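Long-range contacts in ORF48 (PDB 3U6X), which probably serves as the upper protein of the phage TP901-1 baseplate, meeting other baseplate proteins through this immunoglobulin-like fragment: residues Phe4-Asp9 with Ala95-Gly100; Val16-Tyr21 with Gln86-Lys91; Asn23-Glu28 with Pro36-Gly41; Tyr65-Asp70 with Val81-Gln86. All coordinates share one frame; numbering follows the deposited sequence.

Overall arrangement
Contact 1 ties the N-terminal strand 3-8 to the last strand, 97-102, and so closes the largest loop, inside which the other three contacts nest. Next along the chain, strand 16-22 opens contact 2, which joins it to strand 86-92 near the middle of the antiparallel sheet. Contact 3 lies wholly within the long loop between strands 16-22 and 43-53. Contact 4 follows it in series, bringing the segment before strand 70-74 onto strand 78-83; both sit inside the loop of contact 2. Contacts 2 and 4 share Q86, F4 of contact 1 packs on F90 of contact 2, and N23 and T85 link contacts 3 and 4 through their backbones.

Contact 1 of 4, residues Phe4-Asp9 with Ala95-Gly100; sequences FVLEHD and AKITKG
E7 is bonded to two successive residues of the facing strand, T98 and K99, which form a classic beta bulge in the antiparallel pairing of the first strand, 3-8, with the last, 97-102, at one margin of the sheet of this immunoglobulin-like domain. E7 N gives to K99 O at 2.7 Å, and T98 N, displaced by the bulge, reaches E7 O at 2.8 Å from above the carbonyl plane. Beyond the bulge the register has moved by one, so that H8 stands opposite I97. Among the side chains on the face of L6, H8 and I97, the apolar touch is between L6 CD2 and I97 CG2, 4.0 Å apart. L6 CD2 also lies at the edge of the F4 ring, in its plane, while F4 CE2 rests 3.8 Å from G100 C; F90 stacks on this ring and M92 packs against I97. On the other face E7 and K99 run side by side in the same direction, E7 OE2 lying 3.5 Å from K99 CE. Their charged atoms do not meet, and E7 OE1 is instead hydrogen-bonded to Y101 OH. Where strand 3-8 ends, D9 folds back: its CG sits between its own N and carbonyl carbon (chi1 61°), which brings OD2 to 3.0 Å from K96 N. The N-H comes from above the carboxylate plane, in a nearly straight bond of 170°, and K96 O accepts D9 N in return. A water joins H8 O, to which it donates, and T98 OG1, 2.7 Å away.

Contact 2 of 4, residues Val16-Tyr21 with Gln86-Lys91; sequences VKVTSY and QVLCFK
C89 O is gripped twice, by T19 N at 3.0 Å and by a water that gives it a hydrogen. The same water donates to K17 O and lies 2.8 Å from T19 OG1, so it links two backbone carbonyls and the T19 hydroxyl. T19 OG1 also lies at the edge of the Y21 ring, in its plane. Y21 has its CG between its own N and carbonyl carbon (chi1 49°), which swings the ring across the neighbouring strand: CE1 comes to 3.5 Å from C89 CB, and CE2 to 3.7 Å from V87 CB. The phenol is anchored beyond this chain, Y21 OH being hydrogen-bonded to the backbone of another protein. Strands 16-22 and 86-92 run antiparallel in the middle of the sheet of this immunoglobulin-like domain, with K17-K91, T19-C89 and Y21-V87 as hydrogen-bonded pairs. Around V18 and F90, on the other face, the packing is apolar. V18 stands alongside F90, CG2 meeting F90 CD1 at 3.5 Å and CG1 sitting over one ring face, 4.3 Å above its plane and offset toward the rim; V16 CG1 approaches the ring edge. L88 crosses V18 at a slant, with L88 CD1 3.8 Å from V18 CG1. V59 and L79 cover F90 further. At the strand end Q86 bends at chi2 (62°) and carries NE2 to 2.7 Å from S20 OG, a weak bond with an angle of only 125° at the hydrogen.

Contact 3 of 4, residues Asn23-Glu28 with Pro36-Gly41; sequences NAIGTE and PVFGGG
P36 CD lies 3.5 Å from N23 ND2, and the two side chains cross at about a right angle. V37 then opens a type II beta turn, in which its carbonyl accepts G40 N at 3.2 Å. At the next position the CB of F38 points away from 23-28, but a first torsion near 180° (chi1 177°) carries the ring back toward I25. Its atoms CE1 and CZ lean obliquely on the end of the I25 side chain, CE1 3.7 Å from I25 CD1. Apolar side chains of two neighbouring protein chains pack on the same phenylalanine, so this end of the loop belongs to an interface between proteins. G39 has the positive phi (101°) characteristic of the third position of a type II turn. Its CA touches I25 CD1, and its N gives a hydrogen to a water at 2.7 Å; that water donates in turn to N23 O and to E28 OE2. G40 brings its CA to 3.5 Å from N23 O in a CA-H...O contact, while its carbonyl oxygen takes a hydrogen bond from a basic side chain of a neighbouring protein chain. G41 pairs through its backbone with K22 as the chain heads for strand 43-53. Across from this turn, A24 O is gripped by T27 N and T27 OG1, both from the same face of its plane, OG1 at 2.7 Å. With no direct hydrogen bond between 23-28 and 36-41, the loop halves are joined by apolar touch, weak C-H contacts and one water, whose two acceptors and one donor are consistent with a water that belongs to the loop structure.

Contact 4 of 4, residues Tyr65-Asp70 with Val81-Gln86; sequences YTLAGD and VIKETQ
A first torsion near 180° (chi1 -179°) and a chi2 of 96° lay both methyls of L67 on the hairpin formed by strands 78-83 and 86-92. CD1 lodges between K83 and Q86, 3.5 Å from Q86 CG and 3.7 Å from K83 CB, and CD2 reaches toward V81, 4.2 Å from V81 CG1. L88 packs on the same leucine. The hairpin closes in a type II' beta turn, K83 to Q86, a tight two-residue connection in which the end residues exchange backbone bonds: K83 N gives to Q86 O and Q86 N to K83 O. Downstream of L67 the chain runs beside strand 78-83, G69 CA making a CA-H...O contact with I82 O. D70 begins strand 70-74, an outermost strand of the sheet, by pairing with I82: D70 N donates to I82 O at 2.8 Å and I82 N to D70 O at 2.9 Å. Hydrogen bonding between the two segments is confined to this one pair; ahead of it, L67 meets the hairpin by apolar touch, and Y65 packs separately on S20 and strand 43-53, so the loop is held against the sheet largely by side-chain packing.

Contact 1 of 4, residues Phe4-Asp9 with Ala95-Gly100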
loop_
_atom_site.group_PDB
_atom_site.type_symbol
_atom_site.label_atom_id
_atom_site.label_comp_id
_atom_site.label_asym_id
_atom_site.label_seq_id
_atom_site.Cartn_x
_atom_site.Cartn_y
_atom_site.Cartn_z
ATOM N N PHE V 4 -17.561 40.663 41.417
ATOM C CA PHE V 4 -18.507 39.863 40.634
ATOM C C PHE V 4 -18.150 38.379 40.726
ATOM O O PHE V 4 -16.971 38.028 40.790
ATOM C CB PHE V 4 -18.462 40.302 39.165
ATOM C CG PHE V 4 -19.716 40.030 38.378
ATOM C CD1 PHE V 4 -20.771 40.939 38.381
ATOM C CD2 PHE V 4 -19.831 38.888 37.597
ATOM C CE1 PHE V 4 -21.937 40.692 37.642
ATOM C CE2 PHE V 4 -21.000 38.641 36.857
ATOM C CZ PHE V 4 -22.043 39.542 36.892
ATOM N N VAL V 5 -19.166 37.507 40.709
ATOM C CA VAL V 5 -18.976 36.060 40.838
ATOM C C VAL V 5 -19.366 35.345 39.554
ATOM O O VAL V 5 -20.484 35.514 39.059
ATOM C CB VAL V 5 -19.729 35.438 42.059
ATOM C CG1 VAL V 5 -19.445 33.950 42.172
ATOM C CG2 VAL V 5 -19.385 36.122 43.377
ATOM N N LEU V 6 -18.451 34.519 39.037
ATOM C CA LEU V 6 -18.716 33.707 37.863
ATOM C C LEU V 6 -18.670 32.248 38.249
ATOM O O LEU V 6 -17.615 31.732 38.640
ATOM C CB LEU V 6 -17.729 33.977 36.728
ATOM C CG LEU V 6 -17.590 35.404 36.216
ATOM C CD1 LEU V 6 -16.391 35.503 35.281
ATOM C CD2 LEU V 6 -18.856 35.868 35.497
ATOM N N GLU V 7 -19.837 31.594 38.187
ATOM C CA GLU V 7 -19.958 30.167 38.468
ATOM C C GLU V 7 -19.575 29.455 37.186
ATOM O O GLU V 7 -19.910 29.934 36.102
ATOM C CB GLU V 7 -21.379 29.808 38.940
ATOM C CG GLU V 7 -21.652 30.196 40.391
ATOM C CD GLU V 7 -22.973 29.771 41.020
ATOM O OE1 GLU V 7 -23.272 30.260 42.133
ATOM O OE2 GLU V 7 -23.703 28.950 40.414
ATOM N N HIS V 8 -18.799 28.373 37.279
ATOM C CA HIS V 8 -18.339 27.665 36.073
ATOM C C HIS V 8 -18.332 26.129 36.141
ATOM O O HIS V 8 -18.622 25.559 37.182
ATOM C CB HIS V 8 -16.976 28.201 35.632
ATOM C CG HIS V 8 -15.891 28.009 36.638
ATOM N ND1 HIS V 8 -15.145 26.851 36.673
ATOM C CD2 HIS V 8 -15.474 28.824 37.625
ATOM C CE1 HIS V 8 -14.305 26.987 37.688
ATOM N NE2 HIS V 8 -14.456 28.158 38.283
ATOM N N ASP V 9 -18.018 25.460 35.019
ATOM C CA ASP V 9 -18.023 23.989 34.933
ATOM C C ASP V 9 -16.683 23.288 35.192
ATOM O O ASP V 9 -16.640 22.054 35.196
ATOM C CB ASP V 9 -18.623 23.520 33.596
ATOM C CG ASP V 9 -17.913 23.968 32.320
ATOM O OD1 ASP V 9 -18.482 23.755 31.218
ATOM O OD2 ASP V 9 -16.780 24.509 32.416
ATOM N N ALA V 95 -13.277 26.882 30.145
ATOM C CA ALA V 95 -14.486 26.545 30.917
ATOM C C ALA V 95 -15.625 27.386 30.455
ATOM O O ALA V 95 -15.398 28.357 29.736
ATOM C CB ALA V 95 -14.262 26.749 32.403
ATOM N N LYS V 96 -16.852 27.008 30.837
ATOM C CA LYS V 96 -18.068 27.743 30.498
ATOM C C LYS V 96 -18.627 28.407 31.745
ATOM O O LYS V 96 -18.609 27.790 32.812
ATOM C CB LYS V 96 -19.133 26.777 29.946
ATOM C CG LYS V 96 -18.893 26.299 28.525
ATOM C CD LYS V 96 -20.187 25.774 27.958
ATOM C CE LYS V 96 -20.238 25.916 26.468
ATOM N NZ LYS V 96 -20.243 24.588 25.812
ATOM N N ILE V 97 -19.128 29.653 31.614
ATOM C CA ILE V 97 -19.776 30.338 32.735
ATOM C C ILE V 97 -21.190 29.745 32.809
ATOM O O ILE V 97 -21.839 29.584 31.775
ATOM C CB ILE V 97 -19.784 31.886 32.594
ATOM C CG1 ILE V 97 -18.360 32.422 32.373
ATOM C CG2 ILE V 97 -20.436 32.552 33.825
ATOM C CD1 ILE V 97 -18.263 33.638 31.528
ATOM N N THR V 98 -21.625 29.358 34.006
ATOM C CA THR V 98 -22.951 28.774 34.207
ATOM C C THR V 98 -23.914 29.772 34.870
ATOM O O THR V 98 -25.129 29.656 34.691
ATOM C CB THR V 98 -22.854 27.415 34.933
ATOM O OG1 THR V 98 -22.468 27.593 36.301
ATOM C CG2 THR V 98 -21.926 26.437 34.222
ATOM N N LYS V 99 -23.363 30.759 35.617
ATOM C CA LYS V 99 -24.104 31.804 36.324
ATOM C C LYS V 99 -23.148 32.931 36.666
ATOM O O LYS V 99 -21.982 32.681 36.962
ATOM C CB LYS V 99 -24.715 31.240 37.627
ATOM C CG LYS V 99 -25.914 32.020 38.157
ATOM C CD LYS V 99 -26.424 31.516 39.524
ATOM C CE LYS V 99 -26.940 30.088 39.544
ATOM N NZ LYS V 99 -27.913 29.811 38.454
ATOM N N GLY V 100 -23.662 34.150 36.641
ATOM C CA GLY V 100 -22.926 35.344 37.024
ATOM C C GLY V 100 -23.783 36.297 37.827
ATOM O O GLY V 100 -24.948 36.514 37.486
HETATM O O HOH W 1 -21.426 25.535 37.716
#

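Contact 2 of 4, residues Val16-Tyr21 with Gln86-Lys91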
loop_
_atom_site.group_PDB
_atom_site.type_symbol
_atom_site.label_atom_id
_atom_site.label_comp_id
_atom_site.label_asym_id
_atom_site.label_seq_id
_atom_site.Cartn_x
_atom_site.Cartn_y
_atom_site.Cartn_z
ATOM N N VAL V 16 -9.779 34.516 33.676
ATOM C CA VAL V 16 -10.878 35.405 33.318
ATOM C C VAL V 16 -10.257 36.727 32.881
ATOM O O VAL V 16 -9.345 37.250 33.535
ATOM C CB VAL V 16 -11.909 35.589 34.479
ATOM C CG1 VAL V 16 -13.027 36.557 34.096
ATOM C CG2 VAL V 16 -12.505 34.254 34.904
ATOM N N LYS V 17 -10.736 37.234 31.735
ATOM C CA LYS V 17 -10.315 38.506 31.177
ATOM C C LYS V 17 -11.553 39.370 30.969
ATOM O O LYS V 17 -12.563 38.913 30.402
ATOM C CB LYS V 17 -9.515 38.302 29.893
ATOM C CG LYS V 17 -8.050 38.008 30.141
ATOM C CD LYS V 17 -7.441 37.312 28.922
ATOM C CE LYS V 17 -5.960 37.074 29.075
ATOM N NZ LYS V 17 -5.434 36.265 27.946
ATOM N N VAL V 18 -11.505 40.600 31.528
ATOM C CA VAL V 18 -12.628 41.534 31.507
ATOM C C VAL V 18 -12.291 42.723 30.627
ATOM O O VAL V 18 -11.169 43.231 30.705
ATOM C CB VAL V 18 -13.073 41.957 32.936
ATOM C CG1 VAL V 18 -14.316 42.842 32.895
ATOM C CG2 VAL V 18 -13.333 40.742 33.811
ATOM N N THR V 19 -13.267 43.136 29.777
ATOM C CA THR V 19 -13.199 44.274 28.859
ATOM C C THR V 19 -14.436 45.190 29.002
ATOM O O THR V 19 -15.537 44.735 29.336
ATOM C CB THR V 19 -12.945 43.840 27.415
ATOM O OG1 THR V 19 -13.904 42.864 27.008
ATOM C CG2 THR V 19 -11.547 43.348 27.181
ATOM N N SER V 20 -14.234 46.485 28.734
ATOM C CA SER V 20 -15.248 47.535 28.808
ATOM C C SER V 20 -15.312 48.249 27.466
ATOM O O SER V 20 -14.279 48.666 26.931
ATOM C CB SER V 20 -14.886 48.531 29.905
ATOM O OG SER V 20 -15.884 49.525 30.053
ATOM N N TYR V 21 -16.514 48.366 26.911
ATOM C CA TYR V 21 -16.744 49.026 25.627
ATOM C C TYR V 21 -18.187 49.528 25.492
ATOM O O TYR V 21 -19.106 49.020 26.146
ATOM C CB TYR V 21 -16.344 48.135 24.423
ATOM C CG TYR V 21 -16.905 46.733 24.476
ATOM C CD1 TYR V 21 -16.205 45.703 25.106
ATOM C CD2 TYR V 21 -18.144 46.434 23.914
ATOM C CE1 TYR V 21 -16.746 44.429 25.216
ATOM C CE2 TYR V 21 -18.682 45.155 23.995
ATOM C CZ TYR V 21 -17.985 44.159 24.662
ATOM O OH TYR V 21 -18.510 42.894 24.738
ATOM N N GLN V 86 -23.486 50.715 27.169
ATOM C CA GLN V 86 -22.301 50.255 27.897
ATOM C C GLN V 86 -22.324 48.756 28.190
ATOM O O GLN V 86 -23.318 48.228 28.692
ATOM C CB GLN V 86 -22.106 51.100 29.177
ATOM C CG GLN V 86 -20.833 50.820 29.985
ATOM C CD GLN V 86 -19.511 51.083 29.301
ATOM O OE1 GLN V 86 -19.372 51.995 28.458
ATOM N NE2 GLN V 86 -18.499 50.291 29.717
ATOM N N VAL V 87 -21.209 48.076 27.856
ATOM C CA VAL V 87 -21.033 46.639 28.066
ATOM C C VAL V 87 -19.774 46.373 28.899
ATOM O O VAL V 87 -18.748 47.019 28.699
ATOM C CB VAL V 87 -21.013 45.829 26.728
ATOM C CG1 VAL V 87 -20.826 44.332 26.983
ATOM C CG2 VAL V 87 -22.269 46.064 25.889
ATOM N N LEU V 88 -19.891 45.440 29.857
ATOM C CA LEU V 88 -18.831 44.865 30.682
ATOM C C LEU V 88 -18.788 43.356 30.277
ATOM O O LEU V 88 -19.751 42.609 30.484
ATOM C CB LEU V 88 -19.098 45.064 32.184
ATOM C CG LEU V 88 -17.923 44.758 33.133
ATOM C CD1 LEU V 88 -16.750 45.749 32.932
ATOM C CD2 LEU V 88 -18.384 44.787 34.582
ATOM N N CYS V 89 -17.714 42.964 29.582
ATOM C CA CYS V 89 -17.535 41.634 29.002
ATOM C C CYS V 89 -16.595 40.755 29.812
ATOM O O CYS V 89 -15.461 41.150 30.090
ATOM C CB CYS V 89 -17.069 41.788 27.555
ATOM S SG CYS V 89 -16.720 40.240 26.690
ATOM N N PHE V 90 -17.059 39.540 30.153
ATOM C CA PHE V 90 -16.286 38.556 30.909
ATOM C C PHE V 90 -15.986 37.385 29.995
ATOM O O PHE V 90 -16.916 36.751 29.506
ATOM C CB PHE V 90 -17.048 38.084 32.167
ATOM C CG PHE V 90 -17.324 39.154 33.204
ATOM C CD1 PHE V 90 -16.509 39.289 34.323
ATOM C CD2 PHE V 90 -18.419 40.005 33.075
ATOM C CE1 PHE V 90 -16.767 40.272 35.278
ATOM C CE2 PHE V 90 -18.685 40.989 34.036
ATOM C CZ PHE V 90 -17.859 41.114 35.137
ATOM N N LYS V 91 -14.695 37.131 29.712
ATOM C CA LYS V 91 -14.291 36.023 28.843
ATOM C C LYS V 91 -13.511 35.018 29.653
ATOM O O LYS V 91 -12.478 35.356 30.222
ATOM C CB LYS V 91 -13.467 36.498 27.621
ATOM C CG LYS V 91 -14.250 37.209 26.501
ATOM C CD LYS V 91 -15.124 36.270 25.697
ATOM C CE LYS V 91 -15.309 36.597 24.236
ATOM N NZ LYS V 91 -15.958 37.904 23.993
HETATM O O HOH W 2 -13.485 40.313 27.950
#

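Contact 3 of 4, residues Asn23-Glu28 with Pro36-Gly41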
loop_
_atom_site.group_PDB
_atom_site.type_symbol
_atom_site.label_atom_id
_atom_site.label_comp_id
_atom_site.label_asym_id
_atom_site.label_seq_id
_atom_site.Cartn_x
_atom_site.Cartn_y
_atom_site.Cartn_z
ATOM N N ASN V 23 -21.275 51.107 22.552
ATOM C CA ASN V 23 -21.826 51.032 21.197
ATOM C C ASN V 23 -21.595 49.739 20.416
ATOM O O ASN V 23 -21.604 49.754 19.183
ATOM C CB ASN V 23 -21.505 52.302 20.373
ATOM C CG ASN V 23 -22.346 53.489 20.775
ATOM O OD1 ASN V 23 -23.568 53.377 20.991
ATOM N ND2 ASN V 23 -21.712 54.655 20.843
ATOM N N ALA V 24 -21.463 48.608 21.112
ATOM C CA ALA V 24 -21.292 47.328 20.437
ATOM C C ALA V 24 -22.595 47.004 19.692
ATOM O O ALA V 24 -23.637 47.576 19.989
ATOM C CB ALA V 24 -20.977 46.249 21.463
ATOM N N ILE V 25 -22.527 46.126 18.714
ATOM C CA ILE V 25 -23.649 45.676 17.905
ATOM C C ILE V 25 -24.910 45.418 18.762
ATOM O O ILE V 25 -24.831 44.705 19.763
ATOM C CB ILE V 25 -23.109 44.471 17.044
ATOM C CG1 ILE V 25 -23.025 44.811 15.572
ATOM C CG2 ILE V 25 -23.716 43.079 17.280
ATOM C CD1 ILE V 25 -21.825 45.613 15.224
ATOM N N GLY V 26 -26.000 46.112 18.435
ATOM C CA GLY V 26 -27.281 45.974 19.118
ATOM C C GLY V 26 -27.432 46.703 20.438
ATOM O O GLY V 26 -28.442 46.501 21.120
ATOM N N THR V 27 -26.449 47.558 20.818
ATOM C CA THR V 27 -26.529 48.327 22.067
ATOM C C THR V 27 -26.709 49.809 21.773
ATOM O O THR V 27 -27.018 50.581 22.681
ATOM C CB THR V 27 -25.352 48.048 23.012
ATOM O OG1 THR V 27 -24.153 48.527 22.419
ATOM C CG2 THR V 27 -25.226 46.583 23.384
ATOM N N GLU V 28 -26.524 50.203 20.503
ATOM C CA GLU V 28 -26.668 51.579 20.035
ATOM C C GLU V 28 -28.062 52.133 20.360
ATOM O O GLU V 28 -29.049 51.411 20.211
ATOM C CB GLU V 28 -26.397 51.664 18.525
ATOM C CG GLU V 28 -25.136 50.955 18.050
ATOM C CD GLU V 28 -25.322 49.646 17.288
ATOM O OE1 GLU V 28 -26.184 48.828 17.690
ATOM O OE2 GLU V 28 -24.571 49.422 16.309
ATOM N N PRO V 36 -21.529 56.189 16.474
ATOM C CA PRO V 36 -20.420 56.811 15.726
ATOM C C PRO V 36 -19.371 55.842 15.192
ATOM O O PRO V 36 -18.710 56.168 14.205
ATOM C CB PRO V 36 -19.820 57.791 16.733
ATOM C CG PRO V 36 -20.166 57.232 18.075
ATOM C CD PRO V 36 -21.452 56.490 17.924
ATOM N N VAL V 37 -19.161 54.695 15.867
ATOM C CA VAL V 37 -18.160 53.711 15.435
ATOM C C VAL V 37 -18.876 52.375 15.312
ATOM O O VAL V 37 -19.226 51.771 16.336
ATOM C CB VAL V 37 -16.895 53.622 16.357
ATOM C CG1 VAL V 37 -15.828 52.699 15.769
ATOM C CG2 VAL V 37 -16.295 54.996 16.644
ATOM N N PHE V 38 -19.120 51.928 14.059
ATOM C CA PHE V 38 -19.794 50.658 13.802
ATOM C C PHE V 38 -18.966 49.507 14.366
ATOM O O PHE V 38 -17.778 49.411 14.074
ATOM C CB PHE V 38 -20.096 50.446 12.297
ATOM C CG PHE V 38 -20.724 49.099 12.033
ATOM C CD1 PHE V 38 -22.035 48.836 12.423
ATOM C CD2 PHE V 38 -19.974 48.054 11.501
ATOM C CE1 PHE V 38 -22.603 47.571 12.226
ATOM C CE2 PHE V 38 -20.536 46.787 11.323
ATOM C CZ PHE V 38 -21.848 46.557 11.675
ATOM N N GLY V 39 -19.599 48.665 15.172
ATOM C CA GLY V 39 -18.943 47.525 15.797
ATOM C C GLY V 39 -18.562 47.735 17.246
ATOM O O GLY V 39 -18.358 46.759 17.974
ATOM N N GLY V 40 -18.486 49.002 17.655
ATOM C CA GLY V 40 -18.151 49.416 19.008
ATOM C C GLY V 40 -16.972 50.364 19.101
ATOM O O GLY V 40 -16.084 50.364 18.238
ATOM N N GLY V 41 -16.945 51.146 20.179
ATOM C CA GLY V 41 -15.885 52.120 20.438
ATOM C C GLY V 41 -14.615 51.509 20.995
ATOM O O GLY V 41 -14.353 50.325 20.773
HETATM O O HOH W 3 -21.830 49.300 16.539
#

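Contact 4 of 4, residues Tyr65-Asp70 with Val81-Gln86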
loop_
_atom_site.group_PDB
_atom_site.type_symbol
_atom_site.label_atom_id
_atom_site.label_comp_id
_atom_site.label_asym_id
_atom_site.label_seq_id
_atom_site.Cartn_x
_atom_site.Cartn_y
_atom_site.Cartn_z
ATOM N N TYR V 65 -15.450 50.608 37.145
ATOM C CA TYR V 65 -16.005 49.609 36.235
ATOM C C TYR V 65 -17.333 49.018 36.675
ATOM O O TYR V 65 -17.962 48.325 35.875
ATOM C CB TYR V 65 -14.962 48.582 35.745
ATOM C CG TYR V 65 -13.871 49.205 34.894
ATOM C CD1 TYR V 65 -14.118 49.588 33.577
ATOM C CD2 TYR V 65 -12.601 49.443 35.415
ATOM C CE1 TYR V 65 -13.124 50.187 32.798
ATOM C CE2 TYR V 65 -11.592 50.017 34.637
ATOM C CZ TYR V 65 -11.858 50.390 33.329
ATOM O OH TYR V 65 -10.862 50.956 32.563
ATOM N N THR V 66 -17.803 49.341 37.916
ATOM C CA THR V 66 -19.126 48.894 38.395
ATOM C C THR V 66 -20.217 49.341 37.462
ATOM O O THR V 66 -20.299 50.509 37.092
ATOM C CB THR V 66 -19.468 49.099 39.908
ATOM O OG1 THR V 66 -20.880 49.275 40.072
ATOM C CG2 THR V 66 -18.811 50.237 40.526
ATOM N N LEU V 67 -20.974 48.371 36.999
ATOM C CA LEU V 67 -22.030 48.541 36.018
ATOM C C LEU V 67 -22.951 47.370 36.203
ATOM O O LEU V 67 -22.671 46.280 35.745
ATOM C CB LEU V 67 -21.453 48.520 34.576
ATOM C CG LEU V 67 -22.438 48.710 33.441
ATOM C CD1 LEU V 67 -22.474 50.137 33.021
ATOM C CD2 LEU V 67 -22.104 47.805 32.287
ATOM N N ALA V 68 -24.012 47.566 36.928
ATOM C CA ALA V 68 -24.984 46.512 37.066
ATOM C C ALA V 68 -26.160 46.975 36.210
ATOM O O ALA V 68 -26.691 48.077 36.380
ATOM C CB ALA V 68 -25.393 46.327 38.522
ATOM N N GLY V 69 -26.414 46.180 35.194
ATOM C CA GLY V 69 -27.488 46.320 34.231
ATOM C C GLY V 69 -28.024 44.919 34.032
ATOM O O GLY V 69 -28.137 44.161 35.000
ATOM N N ASP V 70 -28.292 44.532 32.788
ATOM C CA ASP V 70 -28.780 43.184 32.486
ATOM C C ASP V 70 -27.663 42.169 32.288
ATOM O O ASP V 70 -26.791 42.380 31.451
ATOM C CB ASP V 70 -29.733 43.188 31.289
ATOM C CG ASP V 70 -31.123 43.691 31.633
ATOM O OD1 ASP V 70 -31.721 43.184 32.630
ATOM O OD2 ASP V 70 -31.630 44.568 30.901
ATOM N N VAL V 81 -22.607 42.110 30.838
ATOM C CA VAL V 81 -23.452 42.970 31.643
ATOM C C VAL V 81 -23.690 44.142 30.698
ATOM O O VAL V 81 -22.730 44.757 30.232
ATOM C CB VAL V 81 -22.834 43.406 32.988
ATOM C CG1 VAL V 81 -23.806 44.304 33.740
ATOM C CG2 VAL V 81 -22.435 42.190 33.835
ATOM N N ILE V 82 -24.954 44.378 30.332
ATOM C CA ILE V 82 -25.344 45.472 29.427
ATOM C C ILE V 82 -26.255 46.493 30.133
ATOM O O ILE V 82 -27.290 46.119 30.683
ATOM C CB ILE V 82 -25.978 44.952 28.109
ATOM C CG1 ILE V 82 -25.154 43.808 27.497
ATOM C CG2 ILE V 82 -26.181 46.086 27.099
ATOM C CD1 ILE V 82 -25.790 43.030 26.319
ATOM N N LYS V 83 -25.841 47.773 30.132
ATOM C CA LYS V 83 -26.593 48.905 30.652
ATOM C C LYS V 83 -26.608 49.916 29.512
ATOM O O LYS V 83 -25.652 50.673 29.342
ATOM C CB LYS V 83 -25.972 49.478 31.947
ATOM C CG LYS V 83 -26.847 50.521 32.646
ATOM C CD LYS V 83 -26.228 51.024 33.943
ATOM C CE LYS V 83 -26.488 52.500 34.177
ATOM N NZ LYS V 83 -25.735 53.377 33.230
ATOM N N GLU V 84 -27.670 49.859 28.691
ATOM C CA GLU V 84 -27.916 50.699 27.515
ATOM C C GLU V 84 -26.819 50.476 26.456
ATOM O O GLU V 84 -26.758 49.390 25.897
ATOM C CB GLU V 84 -28.127 52.200 27.868
ATOM C CG GLU V 84 -29.131 52.524 28.972
ATOM C CD GLU V 84 -28.931 53.851 29.697
ATOM O OE1 GLU V 84 -27.769 54.283 29.898
ATOM O OE2 GLU V 84 -29.955 54.440 30.108
ATOM N N THR V 85 -25.945 51.470 26.208
ATOM C CA THR V 85 -24.845 51.396 25.242
ATOM C C THR V 85 -23.563 50.814 25.840
ATOM O O THR V 85 -22.641 50.497 25.095
ATOM C CB THR V 85 -24.552 52.796 24.648
ATOM O OG1 THR V 85 -23.972 53.674 25.627
ATOM C CG2 THR V 85 -25.764 53.434 24.017
ATOM N N GLN V 86 -23.486 50.715 27.169
ATOM C CA GLN V 86 -22.301 50.255 27.897
ATOM C C GLN V 86 -22.324 48.756 28.190
ATOM O O GLN V 86 -23.318 48.228 28.692
ATOM C CB GLN V 86 -22.106 51.100 29.177
ATOM C CG GLN V 86 -20.833 50.820 29.985
ATOM C CD GLN V 86 -19.511 51.083 29.301
ATOM O OE1 GLN V 86 -19.372 51.995 28.458
ATOM N NE2 GLN V 86 -18.499 50.291 29.717
#